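Local coordinates for protein 2-oxoglutarate-dependent dioxygenase DAO (Oryza sativa subsp. indica, PDB 6KUN) that probably catalyses the 2-oxoglutarate- and iron(II)-dependent oxidation of the auxin indole-3-acetic acid to inactive 2-oxoindole-3-acetic acid, at residues A98-F103 / T116-A121. Sequence-based numbering, arbitrary orientation.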
ATOM      1  N   ALA B  98      -1.055 -24.571 -18.769  1.00 26.14           N
ATOM      2  CA  ALA B  98      -2.362 -25.203 -18.845  1.00 26.52           C
ATOM      3  C   ALA B  98      -3.065 -25.221 -17.488  1.00 27.32           C
ATOM      4  O   ALA B  98      -4.291 -25.025 -17.415  1.00 27.34           O
ATOM      5  CB  ALA B  98      -2.189 -26.612 -19.411  1.00 32.83           C
ATOM      6  N   ASP B  99      -2.290 -25.418 -16.402  1.00 20.12           N
ATOM      7  CA  ASP B  99      -2.822 -25.426 -15.044  1.00 20.64           C
ATOM      8  C   ASP B  99      -3.236 -24.026 -14.598  1.00 25.33           C
ATOM      9  O   ASP B  99      -4.217 -23.857 -13.857  1.00 17.47           O
ATOM     10  CB  ASP B  99      -1.768 -25.924 -14.033  1.00 26.08           C
ATOM     11  CG  ASP B  99      -1.477 -27.421 -14.125  1.00 37.87           C
ATOM     12  OD1 ASP B  99      -2.125 -28.095 -14.923  1.00 29.03           O
ATOM     13  OD2 ASP B  99      -0.582 -27.917 -13.384  1.00 24.61           O
ATOM     14  N   VAL B 100      -2.410 -23.027 -14.926  1.00 19.87           N
ATOM     15  CA  VAL B 100      -2.716 -21.652 -14.569  1.00 16.29           C
ATOM     16  C   VAL B 100      -3.973 -21.197 -15.303  1.00 22.31           C
ATOM     17  O   VAL B 100      -4.849 -20.552 -14.728  1.00 18.76           O
ATOM     18  CB  VAL B 100      -1.511 -20.736 -14.886  1.00 23.52           C
ATOM     19  CG1 VAL B 100      -1.914 -19.285 -14.719  1.00 24.16           C
ATOM     20  CG2 VAL B 100      -0.281 -21.079 -13.999  1.00 24.57           C
ATOM     21  N   ASP B 101      -4.064 -21.505 -16.595  1.00 19.10           N
ATOM     22  CA  ASP B 101      -5.255 -21.148 -17.362  1.00 19.34           C
ATOM     23  C   ASP B 101      -6.518 -21.756 -16.742  1.00 19.55           C
ATOM     24  O   ASP B 101      -7.516 -21.057 -16.511  1.00 22.51           O
ATOM     25  CB  ASP B 101      -5.063 -21.602 -18.805  1.00 26.20           C
ATOM     26  CG  ASP B 101      -3.906 -20.907 -19.498  1.00 43.73           C
ATOM     27  OD1 ASP B 101      -3.319 -19.959 -18.932  1.00 51.58           O
ATOM     28  OD2 ASP B 101      -3.570 -21.323 -20.629  1.00 61.97           O
ATOM     29  N   ALA B 102      -6.486 -23.058 -16.440  1.00 20.17           N
ATOM     30  CA  ALA B 102      -7.691 -23.747 -15.967  1.00 16.60           C
ATOM     31  C   ALA B 102      -8.062 -23.323 -14.562  1.00 20.12           C
ATOM     32  O   ALA B 102      -9.251 -23.207 -14.230  1.00 22.37           O
ATOM     33  CB  ALA B 102      -7.480 -25.261 -16.035  1.00 23.56           C
ATOM     34  N   PHE B 103      -7.075 -23.110 -13.711  1.00 18.53           N
ATOM     35  CA  PHE B 103      -7.332 -22.588 -12.370  1.00 12.96           C
ATOM     36  C   PHE B 103      -8.090 -21.263 -12.442  1.00 13.14           C
ATOM     37  O   PHE B 103      -9.149 -21.111 -11.820  1.00 16.80           O
ATOM     38  CB  PHE B 103      -6.000 -22.431 -11.613  1.00 16.63           C
ATOM     39  CG  PHE B 103      -6.134 -21.960 -10.181  1.00 15.67           C
ATOM     40  CD1 PHE B 103      -6.084 -20.612  -9.873  1.00 17.10           C
ATOM     41  CD2 PHE B 103      -6.238 -22.854  -9.156  1.00 16.76           C
ATOM     42  CE1 PHE B 103      -6.187 -20.200  -8.563  1.00 22.15           C
ATOM     43  CE2 PHE B 103      -6.359 -22.436  -7.846  1.00 23.93           C
ATOM     44  CZ  PHE B 103      -6.318 -21.094  -7.554  1.00 18.79           C
ATOM     45  N   THR B 116      -6.713 -10.806 -13.076  1.00 16.59           N
ATOM     46  CA  THR B 116      -5.640 -10.213 -12.292  1.00 20.79           C
ATOM     47  C   THR B 116      -4.794 -11.300 -11.653  1.00 20.41           C
ATOM     48  O   THR B 116      -3.568 -11.255 -11.705  1.00 16.28           O
ATOM     49  CB  THR B 116      -6.191  -9.291 -11.190  1.00 23.31           C
ATOM     50  OG1 THR B 116      -6.880  -8.179 -11.754  1.00 20.07           O
ATOM     51  CG2 THR B 116      -5.051  -8.758 -10.281  1.00 18.62           C
ATOM     52  N   VAL B 117      -5.455 -12.312 -11.106  1.00 16.21           N
ATOM     53  CA  VAL B 117      -4.750 -13.425 -10.504  1.00 14.40           C
ATOM     54  C   VAL B 117      -3.901 -14.126 -11.554  1.00 22.44           C
ATOM     55  O   VAL B 117      -2.735 -14.475 -11.312  1.00 15.33           O
ATOM     56  CB  VAL B 117      -5.725 -14.398  -9.827  1.00 19.43           C
ATOM     57  CG1 VAL B 117      -4.981 -15.693  -9.401  1.00 20.24           C
ATOM     58  CG2 VAL B 117      -6.346 -13.766  -8.636  1.00 13.78           C
ATOM     59  N   LYS B 118      -4.459 -14.311 -12.739  1.00 17.54           N
ATOM     60  CA  LYS B 118      -3.718 -14.960 -13.809  1.00 17.96           C
ATOM     61  C   LYS B 118      -2.467 -14.172 -14.142  1.00 17.22           C
ATOM     62  O   LYS B 118      -1.373 -14.752 -14.256  1.00 19.51           O
ATOM     63  CB  LYS B 118      -4.614 -15.106 -15.034  1.00 21.95           C
ATOM     64  CG  LYS B 118      -3.992 -15.838 -16.198  1.00 27.52           C
ATOM     65  CD  LYS B 118      -5.037 -16.089 -17.306  1.00 35.64           C
ATOM     66  CE  LYS B 118      -4.409 -16.868 -18.454  1.00 40.74           C
ATOM     67  NZ  LYS B 118      -5.379 -17.773 -19.109  1.00 49.99           N
ATOM     68  N   ALA B 119      -2.602 -12.853 -14.318  1.00 19.80           N
ATOM     69  CA  ALA B 119      -1.457 -12.037 -14.700  1.00 15.87           C
ATOM     70  C   ALA B 119      -0.392 -12.058 -13.615  1.00 24.42           C
ATOM     71  O   ALA B 119       0.805 -12.199 -13.912  1.00 17.97           O
ATOM     72  CB  ALA B 119      -1.910 -10.597 -15.004  1.00 24.33           C
ATOM     73  N   TYR B 120      -0.815 -11.930 -12.367  1.00 18.42           N
ATOM     74  CA  TYR B 120       0.062 -11.992 -11.258  1.00 20.97           C
ATOM     75  C   TYR B 120       0.812 -13.326 -11.178  1.00 23.61           C
ATOM     76  O   TYR B 120       1.974 -13.324 -11.051  1.00 23.14           O
ATOM     77  CB  TYR B 120      -0.627 -11.642  -9.947  1.00 22.04           C
ATOM     78  CG  TYR B 120       0.236 -10.922  -9.006  1.00 16.89           C
ATOM     79  CD1 TYR B 120       0.414  -9.598  -9.150  1.00 24.04           C
ATOM     80  CD2 TYR B 120       0.896 -11.553  -7.986  1.00 19.89           C
ATOM     81  CE1 TYR B 120       1.184  -8.902  -8.313  1.00 30.51           C
ATOM     82  CE2 TYR B 120       1.689 -10.844  -7.125  1.00 25.35           C
ATOM     83  CZ  TYR B 120       1.806  -9.508  -7.307  1.00 35.06           C
ATOM     84  OH  TYR B 120       2.553  -8.677  -6.570  1.00 46.55           O
ATOM     85  N   ALA B 121       0.116 -14.429 -11.255  1.00 16.81           N
ATOM     86  CA  ALA B 121       0.769 -15.742 -11.164  1.00 15.45           C
ATOM     87  C   ALA B 121       1.836 -15.861 -12.242  1.00 18.58           C
ATOM     88  O   ALA B 121       2.995 -16.245 -11.973  1.00 21.33           O
ATOM     89  CB  ALA B 121      -0.253 -16.878 -11.291  1.00 24.24           C
TER
HETATM   90  O   HOH W   1      -7.770 -18.771 -17.824  1.00 28.94           O
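Lys118 reaches from one helix to the one before it to pair with Asp101, forming a salt bridge in which NZ of Lys118 lies 3.0 Å from OD1 of Asp101. As a hydrogen bond this pair is weak, and CE of Lys118 also comes within 3.3 Å of Asp101 OD1. The two side chains cross at a slant, with OD1 beside both CE and NZ. The lysine is extended (CG anti to the backbone N, chi1 -177°) until a bend at chi4 of 147° places the ammonium group. A water molecule adds a second bridge: it accepts from Lys118 NZ at 2.9 Å and donates to the backbone O of Asp101 at 2.6 Å, so the ammonium group holds the side chain of Asp101 directly and, through the water, its main-chain carbonyl. Helices 97-106 and 111-138 lie beside the jelly-roll core of this 2-oxoglutarate oxygenase, the first packed through Val100 and Phe103 against Leu91 of strand 86-92. On this buried side the contact is apolar but touches only lightly. CG1 of Val100 sits 4.3 Å from CG of Lys118, whose aliphatic stem thereby joins the packing, and 4.5 Å from CB of Ala121. Farther along, CG1 of Val117 makes a loose approach of 4.7 Å to CE1 of Phe103, and Val117 also rests on Cys104. The polar side, where Asp101 and Lys118 are both partly exposed, is held instead by the salt bridge and a single ordered water joined to both helices.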